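PDB 4XRW: BexL, which probably acts as a di-domain aromatase/cyclase with dehydratase activity, cyclising and aromatising a polyketide chain in the BE-7585A biosynthetic pathway. Local coordinates for residues 175-180 and 309-314; 248-253 and 258-263. One frame throughout, in Å; residues are numbered along the deposited sequence.

Contact 1 of 2, residues 175-180 and 309-314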
loop_
_atom_site.group_PDB
_atom_site.type_symbol
_atom_site.label_atom_id
_atom_site.label_comp_id
_atom_site.label_asym_id
_atom_site.label_seq_id
_atom_site.Cartn_x
_atom_site.Cartn_y
_atom_site.Cartn_z
ATOM N N PHE A 175 -3.465 4.253 13.463
ATOM C CA PHE A 175 -4.499 4.919 14.262
ATOM C C PHE A 175 -5.658 5.311 13.351
ATOM O O PHE A 175 -5.475 5.442 12.137
ATOM C CB PHE A 175 -3.929 6.144 14.978
ATOM C CG PHE A 175 -3.456 7.225 14.060
ATOM C CD1 PHE A 175 -4.327 8.226 13.640
ATOM C CD2 PHE A 175 -2.154 7.255 13.608
ATOM C CE1 PHE A 175 -3.894 9.232 12.790
ATOM C CE2 PHE A 175 -1.720 8.256 12.750
ATOM C CZ PHE A 175 -2.594 9.240 12.338
ATOM N N THR A 176 -6.835 5.480 13.946
ATOM C CA THR A 176 -8.061 5.781 13.206
ATOM C C THR A 176 -8.822 6.955 13.843
ATOM O O THR A 176 -8.876 7.065 15.064
ATOM C CB THR A 176 -8.977 4.556 13.147
ATOM O OG1 THR A 176 -8.294 3.460 12.511
ATOM C CG2 THR A 176 -10.245 4.859 12.389
ATOM N N ASP A 177 -9.381 7.839 13.017
ATOM C CA ASP A 177 -10.308 8.880 13.505
ATOM C C ASP A 177 -11.673 8.618 12.904
ATOM O O ASP A 177 -11.759 8.250 11.743
ATOM C CB ASP A 177 -9.821 10.272 13.145
ATOM C CG ASP A 177 -8.619 10.694 13.955
ATOM O OD1 ASP A 177 -8.754 10.904 15.182
ATOM O OD2 ASP A 177 -7.547 10.844 13.366
ATOM N N THR A 178 -12.738 8.783 13.690
ATOM C CA THR A 178 -14.070 8.433 13.255
ATOM C C THR A 178 -14.992 9.618 13.505
ATOM O O THR A 178 -14.809 10.338 14.482
ATOM C CB THR A 178 -14.607 7.195 14.011
ATOM O OG1 THR A 178 -13.903 6.025 13.575
ATOM C CG2 THR A 178 -16.081 6.990 13.758
ATOM N N VAL A 179 -15.952 9.811 12.609
ATOM C CA VAL A 179 -17.053 10.736 12.869
ATOM C C VAL A 179 -18.344 10.126 12.394
ATOM O O VAL A 179 -18.390 9.418 11.388
ATOM C CB VAL A 179 -16.821 12.115 12.215
ATOM C CG1 VAL A 179 -15.450 12.648 12.561
ATOM C CG2 VAL A 179 -16.990 12.077 10.736
ATOM N N ARG A 180 -19.426 10.408 13.117
ATOM C CA ARG A 180 -20.742 9.976 12.695
ATOM C C ARG A 180 -21.380 11.089 11.869
ATOM O O ARG A 180 -21.329 12.256 12.248
ATOM C CB ARG A 180 -21.606 9.607 13.913
ATOM C CG ARG A 180 -20.883 8.648 14.867
ATOM C CD ARG A 180 -21.262 7.193 14.613
ATOM N NE ARG A 180 -22.704 6.985 14.756
ATOM C CZ ARG A 180 -23.270 5.899 15.280
ATOM N NH1 ARG A 180 -22.521 4.896 15.728
ATOM N NH2 ARG A 180 -24.594 5.821 15.359
ATOM N N ALA A 309 -0.128 15.556 12.993
ATOM C CA ALA A 309 -0.290 16.190 11.701
ATOM C C ALA A 309 -1.332 15.433 10.852
ATOM O O ALA A 309 -2.265 16.035 10.318
ATOM C CB ALA A 309 1.038 16.275 10.972
ATOM N N LEU A 310 -1.185 14.114 10.752
ATOM C CA LEU A 310 -2.105 13.306 9.962
ATOM C C LEU A 310 -3.518 13.302 10.530
ATOM O O LEU A 310 -4.491 13.399 9.789
ATOM C CB LEU A 310 -1.588 11.859 9.861
ATOM C CG LEU A 310 -0.299 11.706 9.070
ATOM C CD1 LEU A 310 0.118 10.236 9.149
ATOM C CD2 LEU A 310 -0.422 12.153 7.613
ATOM N N SER A 311 -3.627 13.187 11.848
ATOM C CA SER A 311 -4.917 13.036 12.499
ATOM C C SER A 311 -5.676 14.352 12.469
ATOM O O SER A 311 -6.896 14.370 12.325
ATOM C CB SER A 311 -4.743 12.570 13.940
ATOM O OG SER A 311 -5.997 12.341 14.568
ATOM N N THR A 312 -4.943 15.448 12.587
ATOM C CA THR A 312 -5.539 16.768 12.465
ATOM C C THR A 312 -6.163 16.985 11.067
ATOM O O THR A 312 -7.327 17.380 10.975
ATOM C CB THR A 312 -4.491 17.841 12.786
ATOM O OG1 THR A 312 -4.185 17.769 14.187
ATOM C CG2 THR A 312 -4.993 19.245 12.462
ATOM N N ASN A 313 -5.408 16.718 10.003
ATOM C CA ASN A 313 -5.897 16.886 8.645
ATOM C C ASN A 313 -7.053 15.939 8.363
ATOM O O ASN A 313 -7.975 16.300 7.642
ATOM C CB ASN A 313 -4.788 16.648 7.599
ATOM C CG ASN A 313 -3.973 17.912 7.260
ATOM O OD1 ASN A 313 -4.391 19.044 7.507
ATOM N ND2 ASN A 313 -2.803 17.704 6.660
ATOM N N SER A 314 -7.010 14.724 8.912
ATOM C CA SER A 314 -8.087 13.767 8.664
ATOM C C SER A 314 -9.410 14.161 9.348
ATOM O O SER A 314 -10.486 14.070 8.742
ATOM C CB SER A 314 -7.679 12.356 9.121
ATOM O OG SER A 314 -6.887 11.713 8.135
#
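Asp-177 and Ser-311 supply the polar part of this strand-to-helix contact. The serine hydroxyl donates a hydrogen bond from OG to Asp-177 OD2, very short at 2.5 Å. Two torsions bring the groups together: a chi1 of -177° sets Ser-311 OG beside the carbonyl carbon of its own residue, on the side where Asp-177 OD2 lies, while the carboxylate of Asp-177 leans beside its backbone N. The other oxygen, OD1, faces Arg-315 one turn further along the helix in a long, weak ion pair, and Arg-315 NE also makes a weak hydrogen bond with Ser-311 OG. The short bond to Ser-311 OG is the main grip on the carboxylate across this contact.

The apolar part lies next to it, two residues back along the strand. CZ of the Phe-175 ring comes edge-on to Leu-310 CB at 3.7 Å, with CB near the ring plane, and the neighbouring CE1 touches Ser-311 CB obliquely at 3.6 Å. Ser-311 therefore serves both parts, its methylene packing on the ring and its hydroxyl on the acid. The ring of His-280, on the adjacent strand 274-284, meets that of Phe-175 with the planes about 25° apart.

Helix and strand run nearly parallel, their axes 18° apart in direction and 9.1 Å apart at closest approach. The arrangement belongs to the helix-grip fold, in which a long C-terminal helix, here 299-326, lies against a curved antiparallel sheet, in this contact along strand 172-181 at one edge of the sheet.

Contact 2 of 2, residues 248-253 and 258-263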
loop_
_atom_site.group_PDB
_atom_site.type_symbol
_atom_site.label_atom_id
_atom_site.label_comp_id
_atom_site.label_asym_id
_atom_site.label_seq_id
_atom_site.Cartn_x
_atom_site.Cartn_y
_atom_site.Cartn_z
ATOM N N TYR A 248 -5.454 3.870 0.105
ATOM C CA TYR A 248 -4.400 4.615 -0.575
ATOM C C TYR A 248 -3.034 4.383 0.009
ATOM O O TYR A 248 -2.879 3.835 1.121
ATOM C CB TYR A 248 -4.717 6.125 -0.591
ATOM C CG TYR A 248 -4.776 6.781 0.777
ATOM C CD1 TYR A 248 -3.674 7.426 1.301
ATOM C CD2 TYR A 248 -5.948 6.753 1.529
ATOM C CE1 TYR A 248 -3.728 8.051 2.553
ATOM C CE2 TYR A 248 -6.016 7.369 2.782
ATOM C CZ TYR A 248 -4.891 8.000 3.284
ATOM O OH TYR A 248 -4.919 8.615 4.516
ATOM N N LYS A 249 -2.042 4.764 -0.787
ATOM C CA LYS A 249 -0.650 4.746 -0.383
ATOM C C LYS A 249 0.005 6.017 -0.858
ATOM O O LYS A 249 -0.186 6.415 -2.026
ATOM C CB LYS A 249 0.101 3.523 -0.959
ATOM C CG LYS A 249 1.611 3.625 -0.791
ATOM C CD LYS A 249 2.323 2.346 -1.204
ATOM C CE LYS A 249 2.377 1.311 -0.098
ATOM N NZ LYS A 249 3.170 0.067 -0.476
ATOM N N GLN A 250 0.773 6.639 0.036
ATOM C CA GLN A 250 1.538 7.830 -0.307
ATOM C C GLN A 250 2.798 7.427 -1.049
ATOM O O GLN A 250 3.592 6.606 -0.570
ATOM C CB GLN A 250 1.893 8.647 0.938
ATOM C CG GLN A 250 2.466 9.975 0.625
ATOM C CD GLN A 250 2.563 10.920 1.842
ATOM O OE1 GLN A 250 1.773 10.827 2.762
ATOM N NE2 GLN A 250 3.510 11.848 1.805
ATOM N N THR A 251 2.989 7.981 -2.236
ATOM C CA THR A 251 4.133 7.574 -3.059
ATOM C C THR A 251 5.308 8.539 -3.032
ATOM O O THR A 251 6.425 8.171 -3.426
ATOM C CB THR A 251 3.691 7.371 -4.505
ATOM O OG1 THR A 251 3.013 8.540 -4.937
ATOM C CG2 THR A 251 2.762 6.153 -4.593
ATOM N N THR A 252 5.082 9.759 -2.555
ATOM C CA THR A 252 6.147 10.729 -2.348
ATOM C C THR A 252 6.237 10.971 -0.840
ATOM O O THR A 252 5.369 11.619 -0.260
ATOM C CB THR A 252 5.879 12.041 -3.095
ATOM O OG1 THR A 252 4.596 12.538 -2.711
ATOM C CG2 THR A 252 5.900 11.832 -4.616
ATOM N N LEU A 253 7.253 10.409 -0.198
ATOM C CA LEU A 253 7.312 10.431 1.263
ATOM C C LEU A 253 8.285 11.484 1.795
ATOM O O LEU A 253 9.341 11.709 1.199
ATOM C CB LEU A 253 7.716 9.055 1.812
ATOM C CG LEU A 253 6.785 7.877 1.492
ATOM C CD1 LEU A 253 7.525 6.546 1.536
ATOM C CD2 LEU A 253 5.622 7.842 2.472
ATOM N N THR A 258 8.963 6.159 6.211
ATOM C CA THR A 258 9.352 5.198 5.199
ATOM C C THR A 258 8.120 4.598 4.521
ATOM O O THR A 258 8.220 4.089 3.409
ATOM C CB THR A 258 10.189 4.069 5.790
ATOM O OG1 THR A 258 9.449 3.456 6.838
ATOM C CG2 THR A 258 11.454 4.611 6.350
ATOM N N LEU A 259 6.970 4.659 5.189
ATOM C CA LEU A 259 5.717 4.189 4.620
ATOM C C LEU A 259 4.577 4.990 5.194
ATOM O O LEU A 259 4.573 5.339 6.368
ATOM C CB LEU A 259 5.501 2.693 4.922
ATOM C CG LEU A 259 4.120 2.149 4.514
ATOM C CD1 LEU A 259 4.239 1.025 3.530
ATOM C CD2 LEU A 259 3.287 1.756 5.717
ATOM N N HIS A 260 3.580 5.261 4.365
ATOM C CA HIS A 260 2.338 5.825 4.834
ATOM C C HIS A 260 1.214 5.315 3.944
ATOM O O HIS A 260 1.150 5.654 2.764
ATOM C CB HIS A 260 2.370 7.356 4.812
ATOM C CG HIS A 260 1.047 7.967 5.138
ATOM N ND1 HIS A 260 0.602 9.146 4.576
ATOM C CD2 HIS A 260 0.055 7.537 5.946
ATOM C CE1 HIS A 260 -0.609 9.412 5.021
ATOM N NE2 HIS A 260 -0.961 8.458 5.858
ATOM N N THR A 261 0.350 4.507 4.518
ATOM C CA THR A 261 -0.822 4.008 3.854
ATOM C C THR A 261 -2.024 4.451 4.683
ATOM O O THR A 261 -1.894 4.819 5.865
ATOM C CB THR A 261 -0.816 2.477 3.731
ATOM O OG1 THR A 261 -0.800 1.905 5.029
ATOM C CG2 THR A 261 0.388 1.985 2.963
ATOM N N GLY A 262 -3.182 4.436 4.063
ATOM C CA GLY A 262 -4.407 4.803 4.750
ATOM C C GLY A 262 -5.628 4.209 4.105
ATOM O O GLY A 262 -5.581 3.618 3.019
ATOM N N ARG A 263 -6.754 4.358 4.792
ATOM C CA ARG A 263 -7.997 3.795 4.361
ATOM C C ARG A 263 -9.145 4.685 4.887
ATOM O O ARG A 263 -9.169 5.021 6.078
ATOM C CB ARG A 263 -8.117 2.367 4.874
ATOM C CG ARG A 263 -9.450 1.707 4.700
ATOM C CD ARG A 263 -9.348 0.289 5.241
ATOM N NE ARG A 263 -10.496 -0.542 4.908
ATOM C CZ ARG A 263 -10.423 -1.789 4.438
ATOM N NH1 ARG A 263 -9.240 -2.374 4.214
ATOM N NH2 ARG A 263 -11.549 -2.455 4.179
HETATM O O HOH W 1 4.058 4.690 1.567
#
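Gln-250 meets His-260 at both its base and its tip. Its CB lies 3.6 Å from His-260 O, the carbonyl that also accepts the backbone bond from Gln-250 N. With CG anti to the backbone N (chi1 -170°) and the chain extended beyond it, CD arrives at the edge of the imidazole, in the ring plane. There the tip divides. OE1 accepts a nearly straight hydrogen bond of 2.7 Å from His-260 ND1, lying in the ring plane although its own amide is turned 75° from the ring; NE2 donates to Thr-252 O of its own segment at 2.8 Å, and the two bonds together hold the amide's rotation.

The frame is an antiparallel beta hairpin, strands 245-250 and 257-268, in the sheet of the helix-grip fold. A water stands in for the second direct backbone bond between Gln-250 and His-260, donating to Gln-250 O and accepting from His-260 N.

On the face that carries Tyr-248, the phenol ring lies flat over Gly-262, whose bare CA makes a CH-pi contact 3.8 Å from the ring centroid. The tyrosine's edge is directed at the face of His-260 in an offset edge-to-face pair, centroids 6.0 Å apart. On the opposite face, Lys-249 CE packs on Thr-261 CG2 at 3.7 Å, and NZ donates to the carbonyl oxygens of Pro-48, Pro-52 and Thr-54 in the N-terminal half of the chain.

How the contacts relate
Contacts 1 and 2 both reach the same seven-stranded sheet, their centres about 15 Å apart. Strand 274-284 runs between them, and its His-280 is common to both: NE2 is hydrogen-bonded to Ser-314 OG on the helix, ND1 to His-260 NE2 in the hairpin, and its ring meets that of His-260. The two contacts also touch directly, Leu-310 CD2 packing 3.8 Å from His-260 CE1. In helix-grip proteins the cavity between sheet and long helix commonly receives the ligand. The polar and aromatic side chains around His-260 and Tyr-248 are on the helix-facing side and may border such a pocket, although no bound substrate defines it here.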